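Local coordinates for phytoene synthase (Enterococcus hirae, PDB 5IYS), which probably joins two isoprenoid diphosphates head to head with the aid of magnesium, as in dehydrosqualene and phytoene synthases, at residues Pro8-Tyr12 and Val94-Asn98; Val48-Arg54 and Asp86-Leu92; Leu68-Glu72 and Leu110-Arg114; Leu75-Asn79 and Thr103-Phe107. One frame throughout, in Å; residues are numbered along the deposited sequence.

Contact 1: Pro8-Tyr12 and Val94-Asn98; sequences PFQEY and VVFDN
The Phe9 ring takes Val94 CG1 over one face. The methyl sits 4.3 Å from the ring centroid and 22° off the ring normal, a CH-pi contact offset toward the rim. This is plain helix packing in an all-helical fold of the squalene/phytoene synthase family. The short N-terminal helix 8-11 lies against the C-terminal end of helix 87-98. The amide of Asn98 approaches the Phe9 ring obliquely, its plane turned 37° from that of the ring. On the Tyr12 ring, Glu11 CG lies over one face and Pro8 O lies in plane at the edge. Val94 CG2 reaches that ring obliquely, 3.6 Å from Tyr12 CD2.

Val94 carries the contact by dividing its branches. CG1 stands anti to the backbone N (chi1 175°) and faces Phe9. CG2, anti to the carbonyl carbon, serves Tyr12. Pro8 CB rests between the two methyls, 3.9 Å from Val94 CG1 and 4.1 Å from Val94 CG2. Phe9 also stacks on Phe16 and touches helix 39-60, so its ring is buried. The Asn98 end lies at the surface. There Asn98 ND2 comes 3.2 Å from Phe9 CE1.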
# COMPACT_ATOMS: atom_id res chain seq x y z
N PRO A 8 -13.68 20.89 12.75
CA PRO A 8 -13.50 19.51 13.25
C PRO A 8 -12.04 19.07 13.30
O PRO A 8 -11.70 18.18 14.09
CB PRO A 8 -14.34 18.66 12.29
CG PRO A 8 -14.47 19.48 11.04
CD PRO A 8 -14.39 20.93 11.46
N PHE A 9 -11.16 19.76 12.57
CA PHE A 9 -9.73 19.48 12.66
C PHE A 9 -9.09 20.11 13.89
O PHE A 9 -7.98 19.73 14.30
CB PHE A 9 -8.99 19.84 11.37
CG PHE A 9 -9.35 18.96 10.20
CD1 PHE A 9 -10.41 19.28 9.36
CD2 PHE A 9 -8.64 17.79 9.93
CE1 PHE A 9 -10.81 18.44 8.34
CE2 PHE A 9 -9.03 16.95 8.90
CZ PHE A 9 -10.08 17.28 8.07
N GLN A 10 -9.78 21.07 14.50
CA GLN A 10 -9.33 21.58 15.78
C GLN A 10 -9.96 20.71 16.87
O GLN A 10 -9.28 20.28 17.80
CB GLN A 10 -9.70 23.06 15.93
CG GLN A 10 -9.38 23.69 17.28
CD GLN A 10 -10.20 24.95 17.57
OE1 GLN A 10 -9.71 25.88 18.21
NE2 GLN A 10 -11.47 24.96 17.13
N GLU A 11 -11.26 20.44 16.73
CA GLU A 11 -11.97 19.66 17.74
C GLU A 11 -11.28 18.31 18.00
O GLU A 11 -11.05 17.93 19.15
CB GLU A 11 -13.42 19.41 17.34
CG GLU A 11 -14.19 18.69 18.44
CD GLU A 11 -15.69 18.62 18.20
OE1 GLU A 11 -16.16 19.28 17.24
OE2 GLU A 11 -16.39 17.91 18.95
N TYR A 12 -10.90 17.65 16.91
CA TYR A 12 -10.27 16.33 16.93
C TYR A 12 -8.78 16.38 16.61
O TYR A 12 -8.20 15.37 16.18
CB TYR A 12 -10.98 15.39 15.96
CG TYR A 12 -12.41 15.18 16.34
CD1 TYR A 12 -12.75 14.28 17.35
CD2 TYR A 12 -13.42 15.97 15.78
CE1 TYR A 12 -14.06 14.11 17.75
CE2 TYR A 12 -14.76 15.78 16.15
CZ TYR A 12 -15.06 14.86 17.15
OH TYR A 12 -16.37 14.65 17.52
N VAL A 94 -14.56 12.17 11.01
CA VAL A 94 -14.38 13.48 10.36
C VAL A 94 -14.09 13.43 8.85
O VAL A 94 -14.67 14.18 8.05
CB VAL A 94 -13.25 14.30 11.05
CG1 VAL A 94 -12.99 15.59 10.28
CG2 VAL A 94 -13.61 14.60 12.48
N VAL A 95 -13.25 12.48 8.45
CA VAL A 95 -12.99 12.29 7.03
C VAL A 95 -14.26 11.89 6.29
O VAL A 95 -14.56 12.44 5.22
CB VAL A 95 -11.84 11.27 6.80
CG1 VAL A 95 -11.51 11.20 5.32
CG2 VAL A 95 -10.55 11.68 7.59
N PHE A 96 -14.97 10.89 6.82
CA PHE A 96 -16.25 10.45 6.23
C PHE A 96 -17.32 11.55 6.24
O PHE A 96 -18.11 11.64 5.30
CB PHE A 96 -16.81 9.22 6.97
CG PHE A 96 -16.33 7.89 6.41
CD1 PHE A 96 -15.00 7.53 6.53
CD2 PHE A 96 -17.19 7.07 5.67
CE1 PHE A 96 -14.53 6.29 6.07
CE2 PHE A 96 -16.72 5.85 5.11
CZ PHE A 96 -15.38 5.46 5.32
N ASP A 97 -17.27 12.46 7.20
CA ASP A 97 -18.15 13.63 7.19
C ASP A 97 -17.83 14.62 6.07
O ASP A 97 -18.73 15.38 5.63
CB ASP A 97 -18.08 14.42 8.50
CG ASP A 97 -18.89 13.78 9.62
OD1 ASP A 97 -19.62 12.79 9.39
OD2 ASP A 97 -18.76 14.29 10.75
N ASN A 98 -16.54 14.73 5.75
CA ASN A 98 -16.04 15.79 4.88
C ASN A 98 -15.92 15.40 3.41
O ASN A 98 -15.81 16.28 2.56
CB ASN A 98 -14.68 16.31 5.36
CG ASN A 98 -14.76 17.14 6.65
OD1 ASN A 98 -15.83 17.52 7.13
ND2 ASN A 98 -13.60 17.37 7.26

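Contact 2: Val48-Arg54 and Asp86-Leu92; sequences VYAFCRR and DPVWRAL. With FPS (S-[(2E,6E)-3,7,11-trimethyldodeca-2,6,10-trienyl] trihydrogen thiodiphosphate), chain H; FPS (S-[(2E,6E)-3,7,11-trimethyldodeca-2,6,10-trienyl] trihydrogen thiodiphosphate), chain G.
Val48 and Leu92 open this antiparallel helix pair, part of the all-helical isoprenoid synthase fold. Segments 48-54 and 87-92 run at 143° to each other, their axes 9.4 Å apart at closest approach. Val48 CG2 touches Leu92 CD2, while its CG1 turns to the farnesyl tail of the chain H ligand. Tyr49 faces the pocket. Its ring lies beside that tail, and its OH donates to O1A of the chain G ligand. That bond is modelled very short, and its exact length is doubtful. Ala50 CB rests on Val88 CG2.

Phe51 points toward helix 87-98. Its CB meets Leu92 CD1 and Val88 CG1. Its CE2 comes 3.6 Å from Trp89 CH2, with the rings oblique and their planes 74° apart. The Trp89 NE1 end is held by Gln74. Cys52 CB packs on the ligand chain near C7.

Arg53 NE donates to Tyr49 OH in the guanidinium plane, which ties the two pocket residues together. Its NH1 bonds O2B of the chain H diphosphate at 3.2 Å and also pairs with Asp57.

Arg54 turns back to the other helix. Its chain bends at chi3 (-61°) and lays one face of the guanidinium over Val88 CB. Arg54 NH2 comes 3.4 Å from Val88 CG2. Asp86 divides its carboxylate. OD1 caps helix 87-98 by accepting from Trp89 N at 3.3 Å and, weakly, from Val88 N. OD2 takes Arg54 NH1 on its syn side, but tilted out of the carboxylate plane, in a 3.0 Å salt bridge.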
# COMPACT_ATOMS: atom_id res chain seq x y z
N VAL A 48 -6.47 7.23 7.47
CA VAL A 48 -6.68 6.00 6.70
C VAL A 48 -5.48 5.07 6.84
O VAL A 48 -5.65 3.88 7.07
CB VAL A 48 -6.83 6.31 5.18
CG1 VAL A 48 -6.80 4.99 4.37
CG2 VAL A 48 -8.16 7.01 4.97
N TYR A 49 -4.28 5.65 6.85
CA TYR A 49 -3.06 4.89 7.10
C TYR A 49 -3.13 4.16 8.46
O TYR A 49 -2.82 2.96 8.55
CB TYR A 49 -1.83 5.81 7.12
CG TYR A 49 -0.55 5.03 7.31
CD1 TYR A 49 -0.10 4.70 8.60
CD2 TYR A 49 0.08 4.44 6.22
CE1 TYR A 49 0.99 3.85 8.76
CE2 TYR A 49 1.17 3.61 6.37
CZ TYR A 49 1.62 3.32 7.65
OH TYR A 49 2.70 2.46 7.82
N ALA A 50 -3.53 4.90 9.48
CA ALA A 50 -3.68 4.34 10.83
C ALA A 50 -4.61 3.13 10.87
O ALA A 50 -4.37 2.18 11.61
CB ALA A 50 -4.19 5.43 11.80
N PHE A 51 -5.77 3.24 10.24
CA PHE A 51 -6.69 2.11 10.18
C PHE A 51 -6.01 0.92 9.51
O PHE A 51 -6.00 -0.19 10.07
CB PHE A 51 -7.97 2.48 9.43
CG PHE A 51 -8.81 1.29 9.05
CD1 PHE A 51 -8.53 0.59 7.88
CD2 PHE A 51 -9.83 0.84 9.88
CE1 PHE A 51 -9.30 -0.53 7.50
CE2 PHE A 51 -10.63 -0.27 9.52
CZ PHE A 51 -10.32 -0.97 8.35
N CYS A 52 -5.36 1.16 8.37
CA CYS A 52 -4.68 0.06 7.66
C CYS A 52 -3.56 -0.59 8.49
O CYS A 52 -3.37 -1.82 8.51
CB CYS A 52 -4.11 0.56 6.34
SG CYS A 52 -5.38 1.04 5.13
N ARG A 53 -2.69 0.27 9.01
CA ARG A 53 -1.54 -0.19 9.81
C ARG A 53 -2.01 -1.03 11.00
O ARG A 53 -1.42 -2.07 11.30
CB ARG A 53 -0.72 1.02 10.28
CG ARG A 53 0.63 0.76 10.98
CD ARG A 53 1.41 -0.48 10.53
NE ARG A 53 2.09 -0.31 9.24
CZ ARG A 53 2.63 -1.31 8.54
NH1 ARG A 53 2.56 -2.57 8.97
NH2 ARG A 53 3.26 -1.03 7.41
N ARG A 54 -3.11 -0.63 11.62
CA ARG A 54 -3.63 -1.38 12.77
C ARG A 54 -4.13 -2.76 12.37
O ARG A 54 -3.74 -3.77 12.97
CB ARG A 54 -4.73 -0.60 13.53
CG ARG A 54 -5.43 -1.46 14.57
CD ARG A 54 -6.59 -0.74 15.27
NE ARG A 54 -6.14 0.45 15.98
CZ ARG A 54 -6.96 1.33 16.55
NH1 ARG A 54 -8.28 1.12 16.58
NH2 ARG A 54 -6.44 2.39 17.14
N ASP A 86 -12.84 6.08 19.81
CA ASP A 86 -11.48 5.55 19.61
C ASP A 86 -10.80 6.51 18.62
O ASP A 86 -11.45 6.95 17.68
CB ASP A 86 -11.61 4.16 18.95
CG ASP A 86 -10.30 3.67 18.33
OD1 ASP A 86 -9.72 4.31 17.42
OD2 ASP A 86 -9.87 2.56 18.69
N PRO A 87 -9.54 6.90 18.87
CA PRO A 87 -8.93 8.01 18.12
C PRO A 87 -8.99 7.82 16.61
O PRO A 87 -9.20 8.80 15.89
CB PRO A 87 -7.47 8.01 18.57
CG PRO A 87 -7.29 6.85 19.48
CD PRO A 87 -8.62 6.30 19.86
N VAL A 88 -8.67 6.61 16.14
CA VAL A 88 -8.61 6.33 14.72
C VAL A 88 -10.00 6.42 14.12
O VAL A 88 -10.19 7.07 13.11
CB VAL A 88 -7.98 4.95 14.42
CG1 VAL A 88 -8.06 4.62 12.92
CG2 VAL A 88 -6.52 4.94 14.84
N TRP A 89 -10.98 5.91 14.84
CA TRP A 89 -12.36 5.95 14.35
C TRP A 89 -12.96 7.34 14.43
O TRP A 89 -13.66 7.75 13.50
CB TRP A 89 -13.24 4.95 15.13
CG TRP A 89 -12.96 3.52 14.73
CD1 TRP A 89 -12.38 2.56 15.49
CD2 TRP A 89 -13.20 2.93 13.44
NE1 TRP A 89 -12.29 1.38 14.78
CE2 TRP A 89 -12.75 1.60 13.50
CE3 TRP A 89 -13.72 3.41 12.23
CZ2 TRP A 89 -12.89 0.71 12.42
CZ3 TRP A 89 -13.83 2.55 11.14
CH2 TRP A 89 -13.39 1.21 11.24
N ARG A 90 -12.55 8.13 15.42
CA ARG A 90 -13.02 9.52 15.53
C ARG A 90 -12.43 10.38 14.40
O ARG A 90 -13.15 11.16 13.74
CB ARG A 90 -12.71 10.14 16.90
CG ARG A 90 -13.68 9.66 18.04
CD ARG A 90 -13.41 10.39 19.33
NE ARG A 90 -12.00 10.40 19.68
CZ ARG A 90 -11.46 9.69 20.67
NH1 ARG A 90 -12.25 8.95 21.44
NH2 ARG A 90 -10.15 9.75 20.92
N ALA A 91 -11.14 10.19 14.12
CA ALA A 91 -10.53 10.89 12.97
C ALA A 91 -11.20 10.44 11.68
O ALA A 91 -11.56 11.27 10.83
CB ALA A 91 -9.01 10.58 12.91
N LEU A 92 -11.42 9.13 11.52
CA LEU A 92 -12.13 8.66 10.33
C LEU A 92 -13.54 9.19 10.19
O LEU A 92 -13.97 9.50 9.08
CB LEU A 92 -12.13 7.13 10.19
CG LEU A 92 -10.79 6.47 9.82
CD1 LEU A 92 -11.02 4.97 9.94
CD2 LEU A 92 -10.35 6.91 8.40
C1 FPS H . 2.12 -3.49 3.84
S1 FPS H . 2.44 -4.92 2.85
C2 FPS H . 0.72 -3.59 4.41
C3 FPS H . -0.41 -3.47 3.69
C4 FPS H . -0.44 -3.33 2.19
C5 FPS H . -1.72 -3.53 4.44
C6 FPS H . -1.99 -2.25 5.22
C7 FPS H . -1.75 -1.02 4.35
C8 FPS H . -1.04 0.02 4.80
C10 FPS H . -0.81 1.16 3.83
C9 FPS H . -0.41 0.01 6.17
C11 FPS H . -1.85 2.24 3.93
C12 FPS H . -1.19 3.42 3.21
C13 FPS H . -1.78 4.61 3.01
C14 FPS H . -3.17 4.93 3.48
C15 FPS H . -1.02 5.66 2.27
PA FPS H . 3.33 -6.10 4.27
O1A FPS H . 2.37 -6.35 5.37
O2A FPS H . 3.73 -7.50 3.59
O3A FPS H . 4.76 -5.43 4.62
PB FPS H . 5.21 -4.71 5.97
O1B FPS H . 6.32 -5.57 6.51
O2B FPS H . 4.11 -4.60 7.00
O3B FPS H . 5.67 -3.32 5.58
C1 FPS G . 3.18 -0.39 2.02
S1 FPS G . 2.66 0.17 3.61
C2 FPS G . 1.96 -0.13 1.17
C3 FPS G . 1.56 -0.91 0.15
C4 FPS G . 2.35 -2.12 -0.25
C5 FPS G . 0.32 -0.57 -0.66
C6 FPS G . -0.43 0.68 -0.21
C7 FPS G . -1.38 1.09 -1.31
C8 FPS G . -1.63 2.38 -1.60
C10 FPS G . -2.69 2.67 -2.64
C9 FPS G . -0.96 3.53 -0.88
C11 FPS G . -2.09 3.55 -3.74
C12 FPS G . -3.17 4.01 -4.71
C13 FPS G . -3.83 5.19 -4.61
C14 FPS G . -4.86 5.55 -5.66
C15 FPS G . -3.56 6.18 -3.51
PA FPS G . 4.27 0.56 4.84
O1A FPS G . 3.93 1.56 5.85
O2A FPS G . 4.41 -0.85 5.62
O3A FPS G . 5.67 0.79 4.10
PB FPS G . 6.53 -0.55 3.78
O1B FPS G . 7.54 -0.81 4.87
O2B FPS G . 7.10 -0.26 2.41
O3B FPS G . 5.69 -1.80 3.69

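Contact 3: Leu68-Glu72 and Leu110-Arg114; sequences LRQLE and LTGQR. With SO4 (sulfate ion), chain B.
Arg114 starts against Leu68: its CB touches Leu68 CD2 at 4.0 Å. Here segments 68-72 and 110-114 run antiparallel, their axes 10.9 Å apart, within the all-helical isoprenoid synthase fold.

From CB the Arg114 chain leads outward. CG stands anti to the backbone N (chi1 -173°), and the chain stays extended to NE. This carries the guanidinium past the apolar groove to the surface. CG and CD run beside sulfate O4, and CD also comes near Glu72 OE2. NE donates to sulfate O4 at 2.8 Å. NH2 donates to sulfate O3, nearly straight at 171°, with O3 in the guanidinium plane. The sulfate probably comes from the crystallisation liquor. NH1 turns toward Glu72 instead, and the two flat groups lie 23° from parallel.

Behind this arm the groove is apolar. Leu110 sends its two methyls to different partners. CD1 slides along Glu72 and lies 3.7 Å from Glu72 CG. CD2 meets Leu71 CD2 at 3.9 Å and Leu68 CD1 a little farther off. Leu110 also touches Phe51 and Ala55, so helix 39-60 closes the inner side. Leu68 CD2 sits on Gln113 CB and against the backbone of Arg114.

Gln113 leads the other way, into the ligand pocket. Its NE2 makes a weak hydrogen bond to Asp56, a magnesium ligand. At the surface, the salt bridge from Arg114 NH1 to Glu72 OE1 is long, 3.6 Å.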
# COMPACT_ATOMS: atom_id res chain seq x y z
N LEU A 68 -8.47 -8.73 15.33
CA LEU A 68 -8.96 -8.37 14.00
C LEU A 68 -10.48 -8.46 13.97
O LEU A 68 -11.13 -7.58 13.40
CB LEU A 68 -8.32 -9.22 12.89
CG LEU A 68 -8.54 -8.77 11.44
CD1 LEU A 68 -7.98 -7.39 11.20
CD2 LEU A 68 -7.91 -9.77 10.46
N ARG A 69 -11.05 -9.39 14.73
CA ARG A 69 -12.50 -9.42 14.95
C ARG A 69 -13.10 -8.18 15.61
O ARG A 69 -14.20 -7.75 15.27
CB ARG A 69 -12.92 -10.66 15.77
CG ARG A 69 -13.00 -11.93 14.92
CD ARG A 69 -13.60 -13.12 15.68
NE ARG A 69 -12.80 -13.54 16.83
CZ ARG A 69 -11.81 -14.42 16.77
NH1 ARG A 69 -11.47 -14.99 15.62
NH2 ARG A 69 -11.15 -14.74 17.88
N GLN A 70 -12.46 -7.71 16.68
CA GLN A 70 -12.88 -6.47 17.32
C GLN A 70 -12.89 -5.30 16.33
O GLN A 70 -13.72 -4.40 16.42
CB GLN A 70 -11.94 -6.10 18.45
CG GLN A 70 -12.31 -4.74 19.02
CD GLN A 70 -11.37 -4.24 20.10
OE1 GLN A 70 -10.21 -4.66 20.18
NE2 GLN A 70 -11.87 -3.31 20.93
N LEU A 71 -11.84 -5.24 15.51
CA LEU A 71 -11.70 -4.19 14.51
C LEU A 71 -12.84 -4.31 13.51
O LEU A 71 -13.41 -3.30 13.09
CB LEU A 71 -10.32 -4.28 13.82
CG LEU A 71 -9.96 -3.18 12.82
CD1 LEU A 71 -10.08 -1.83 13.51
CD2 LEU A 71 -8.55 -3.34 12.26
N GLU A 72 -13.23 -5.53 13.18
CA GLU A 72 -14.33 -5.74 12.23
C GLU A 72 -15.65 -5.28 12.84
O GLU A 72 -16.52 -4.75 12.15
CB GLU A 72 -14.47 -7.22 11.83
CG GLU A 72 -13.28 -7.83 11.08
CD GLU A 72 -13.26 -9.37 11.10
OE1 GLU A 72 -14.32 -10.00 10.88
OE2 GLU A 72 -12.17 -9.97 11.30
N LEU A 110 -10.00 -5.72 5.67
CA LEU A 110 -10.03 -6.66 6.81
C LEU A 110 -10.14 -8.09 6.26
O LEU A 110 -9.63 -9.02 6.85
CB LEU A 110 -11.22 -6.35 7.71
CG LEU A 110 -11.14 -4.92 8.26
CD1 LEU A 110 -12.15 -4.73 9.39
CD2 LEU A 110 -9.73 -4.65 8.76
N THR A 111 -10.85 -8.27 5.15
CA THR A 111 -11.06 -9.61 4.59
C THR A 111 -9.74 -10.14 4.05
O THR A 111 -9.41 -11.33 4.21
CB THR A 111 -12.04 -9.53 3.39
OG1 THR A 111 -13.33 -9.14 3.87
CG2 THR A 111 -12.13 -10.86 2.65
N GLY A 112 -8.95 -9.25 3.45
CA GLY A 112 -7.64 -9.64 2.97
C GLY A 112 -6.71 -9.96 4.13
O GLY A 112 -5.97 -10.96 4.09
N GLN A 113 -6.70 -9.11 5.14
CA GLN A 113 -5.87 -9.41 6.32
C GLN A 113 -6.22 -10.77 6.92
O GLN A 113 -5.33 -11.47 7.41
CB GLN A 113 -5.98 -8.34 7.38
CG GLN A 113 -5.43 -7.00 6.95
CD GLN A 113 -3.94 -7.07 6.69
OE1 GLN A 113 -3.23 -7.83 7.33
NE2 GLN A 113 -3.49 -6.39 5.65
N ARG A 114 -7.51 -11.06 7.03
CA ARG A 114 -7.98 -12.30 7.65
C ARG A 114 -7.48 -13.52 6.86
O ARG A 114 -7.04 -14.52 7.42
CB ARG A 114 -9.52 -12.27 7.72
CG ARG A 114 -10.19 -13.42 8.50
CD ARG A 114 -11.69 -13.16 8.69
NE ARG A 114 -12.44 -14.37 9.03
CZ ARG A 114 -13.74 -14.39 9.31
NH1 ARG A 114 -14.43 -13.26 9.33
NH2 ARG A 114 -14.36 -15.54 9.53
S SO4 B . -11.69 -17.93 8.06
O1 SO4 B . -12.42 -18.32 6.86
O2 SO4 B . -10.56 -18.82 8.25
O3 SO4 B . -12.58 -18.00 9.23
O4 SO4 B . -11.21 -16.55 7.88

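Contact 4: Leu75-Asn79 and Thr103-Phe107; sequences LLDFN and TAPFF
Leu75 packs tightly over one face of the Phe107 ring. Its CD2 lies 3.8 Å from the ring centroid, 22° off the normal, a CH-pi contact. The same methyl comes 3.5 Å from Phe107 CD1. Leu75 CG is anti to the backbone N (chi1 174°), which lets the side chain extend across to helix 104-116. There its CD1 also meets Phe106 CB at 4.0 Å.

The solvent side is more exposed and more polar. Leu76 starts out away from the other segment, yet its CD2 returns to touch Phe107 CE1 obliquely at 3.5 Å. The Asn79 amide stands at the edge of the Phe107 ring, perpendicular to it. Thr103 OG1 donates to Asn79 OD1 over 2.6 Å. The hydroxyl approaches from well above the amide plane rather than along a lone pair. Thr103 CG2 turns inward to the edge of the Phe78 ring.

This is helix packing of the all-helical isoprenoid synthase fold, away from the metal site. It joins the C-terminal half of helix 65-80 to the start of helix 104-116. Helix 87-98 lies alongside: Trp89 touches Leu75, and Phe96 meets Phe78 edge-to-face. The Phe106 ring meets Phe51 of helix 39-60 edge-to-face and touches Met142 of helix 125-143.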
# COMPACT_ATOMS: atom_id res chain seq x y z
N LEU A 75 -15.89 -1.53 12.67
CA LEU A 75 -16.15 -1.06 11.31
C LEU A 75 -17.64 -1.27 10.99
O LEU A 75 -18.27 -0.42 10.35
CB LEU A 75 -15.29 -1.88 10.33
CG LEU A 75 -15.55 -1.60 8.84
CD1 LEU A 75 -15.44 -0.13 8.51
CD2 LEU A 75 -14.53 -2.48 8.03
N LEU A 76 -18.21 -2.40 11.41
CA LEU A 76 -19.63 -2.62 11.20
C LEU A 76 -20.43 -1.53 11.90
O LEU A 76 -21.40 -1.01 11.35
CB LEU A 76 -20.11 -4.00 11.68
CG LEU A 76 -19.68 -5.20 10.82
CD1 LEU A 76 -19.76 -6.51 11.61
CD2 LEU A 76 -20.49 -5.32 9.51
N ASP A 77 -20.03 -1.16 13.10
CA ASP A 77 -20.73 -0.10 13.83
C ASP A 77 -20.62 1.21 13.05
O ASP A 77 -21.59 1.97 12.93
CB ASP A 77 -20.15 0.07 15.25
CG ASP A 77 -20.66 -0.99 16.24
OD1 ASP A 77 -21.67 -1.68 15.98
OD2 ASP A 77 -20.05 -1.13 17.33
N PHE A 78 -19.40 1.52 12.63
CA PHE A 78 -19.10 2.75 11.93
C PHE A 78 -19.98 2.81 10.69
O PHE A 78 -20.58 3.84 10.39
CB PHE A 78 -17.63 2.72 11.47
CG PHE A 78 -17.16 4.02 10.86
CD1 PHE A 78 -16.78 5.07 11.67
CD2 PHE A 78 -17.10 4.16 9.48
CE1 PHE A 78 -16.26 6.25 11.12
CE2 PHE A 78 -16.65 5.35 8.91
CZ PHE A 78 -16.26 6.40 9.72
N ASN A 79 -20.01 1.70 9.95
CA ASN A 79 -20.82 1.56 8.75
C ASN A 79 -22.30 1.85 9.01
O ASN A 79 -22.98 2.45 8.17
CB ASN A 79 -20.65 0.15 8.18
CG ASN A 79 -21.34 -0.03 6.85
OD1 ASN A 79 -21.15 0.76 5.93
ND2 ASN A 79 -22.17 -1.07 6.74
N THR A 103 -17.38 2.75 2.90
CA THR A 103 -16.84 1.74 3.80
C THR A 103 -16.42 0.44 3.10
O THR A 103 -15.68 -0.34 3.68
CB THR A 103 -17.84 1.37 4.92
OG1 THR A 103 -19.07 0.91 4.33
CG2 THR A 103 -18.10 2.58 5.82
N ALA A 104 -16.91 0.19 1.89
CA ALA A 104 -16.65 -1.10 1.24
C ALA A 104 -15.18 -1.50 1.14
O ALA A 104 -14.85 -2.63 1.47
CB ALA A 104 -17.32 -1.18 -0.17
N PRO A 105 -14.27 -0.56 0.79
CA PRO A 105 -12.89 -1.02 0.67
C PRO A 105 -12.26 -1.24 2.04
O PRO A 105 -11.31 -2.03 2.16
CB PRO A 105 -12.17 0.09 -0.11
CG PRO A 105 -13.12 1.28 -0.13
CD PRO A 105 -14.51 0.77 0.22
N PHE A 106 -12.82 -0.63 3.07
CA PHE A 106 -12.30 -0.86 4.43
C PHE A 106 -12.62 -2.29 4.85
O PHE A 106 -11.79 -2.97 5.47
CB PHE A 106 -12.92 0.14 5.44
CG PHE A 106 -12.43 1.56 5.25
CD1 PHE A 106 -12.97 2.37 4.26
CD2 PHE A 106 -11.37 2.04 6.01
CE1 PHE A 106 -12.46 3.67 4.05
CE2 PHE A 106 -10.91 3.33 5.85
CZ PHE A 106 -11.43 4.13 4.83
N PHE A 107 -13.80 -2.77 4.46
CA PHE A 107 -14.22 -4.14 4.74
C PHE A 107 -13.32 -5.09 3.94
O PHE A 107 -12.85 -6.10 4.46
CB PHE A 107 -15.69 -4.29 4.29
CG PHE A 107 -16.70 -3.86 5.31
CD1 PHE A 107 -16.89 -4.60 6.49
CD2 PHE A 107 -17.51 -2.77 5.08
CE1 PHE A 107 -17.85 -4.21 7.42
CE2 PHE A 107 -18.53 -2.43 5.96
CZ PHE A 107 -18.67 -3.12 7.15

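How the contacts relate
Contacts 3 and 4 are successive parts of one helix pair, 65-80 with 104-116, with centres 11 Å apart. Leu110 CD1 and Leu75 CD2 join them at 3.6 Å. Contact 2 adds helices 39-60 and 87-98. Its Trp89 CE3 lies 3.5 Å from Phe78 CD1 of contact 4, and its Phe51 CZ lies 3.7 Å from Leu110 CD2 of contact 3. Contact 1 shares helix 87-98 with contact 2, and Tyr12 CE1 lies 4.1 Å from Arg90 CD. Its Phe96 CG reaches Phe78 CE2 at 3.6 Å. Contacts 2 and 3 supply pocket residues, the nearest side-chain atom of Gln113 lying about 4 Å from a magnesium ion. Contacts 1 and 4 lie away from the metal and ligand sites.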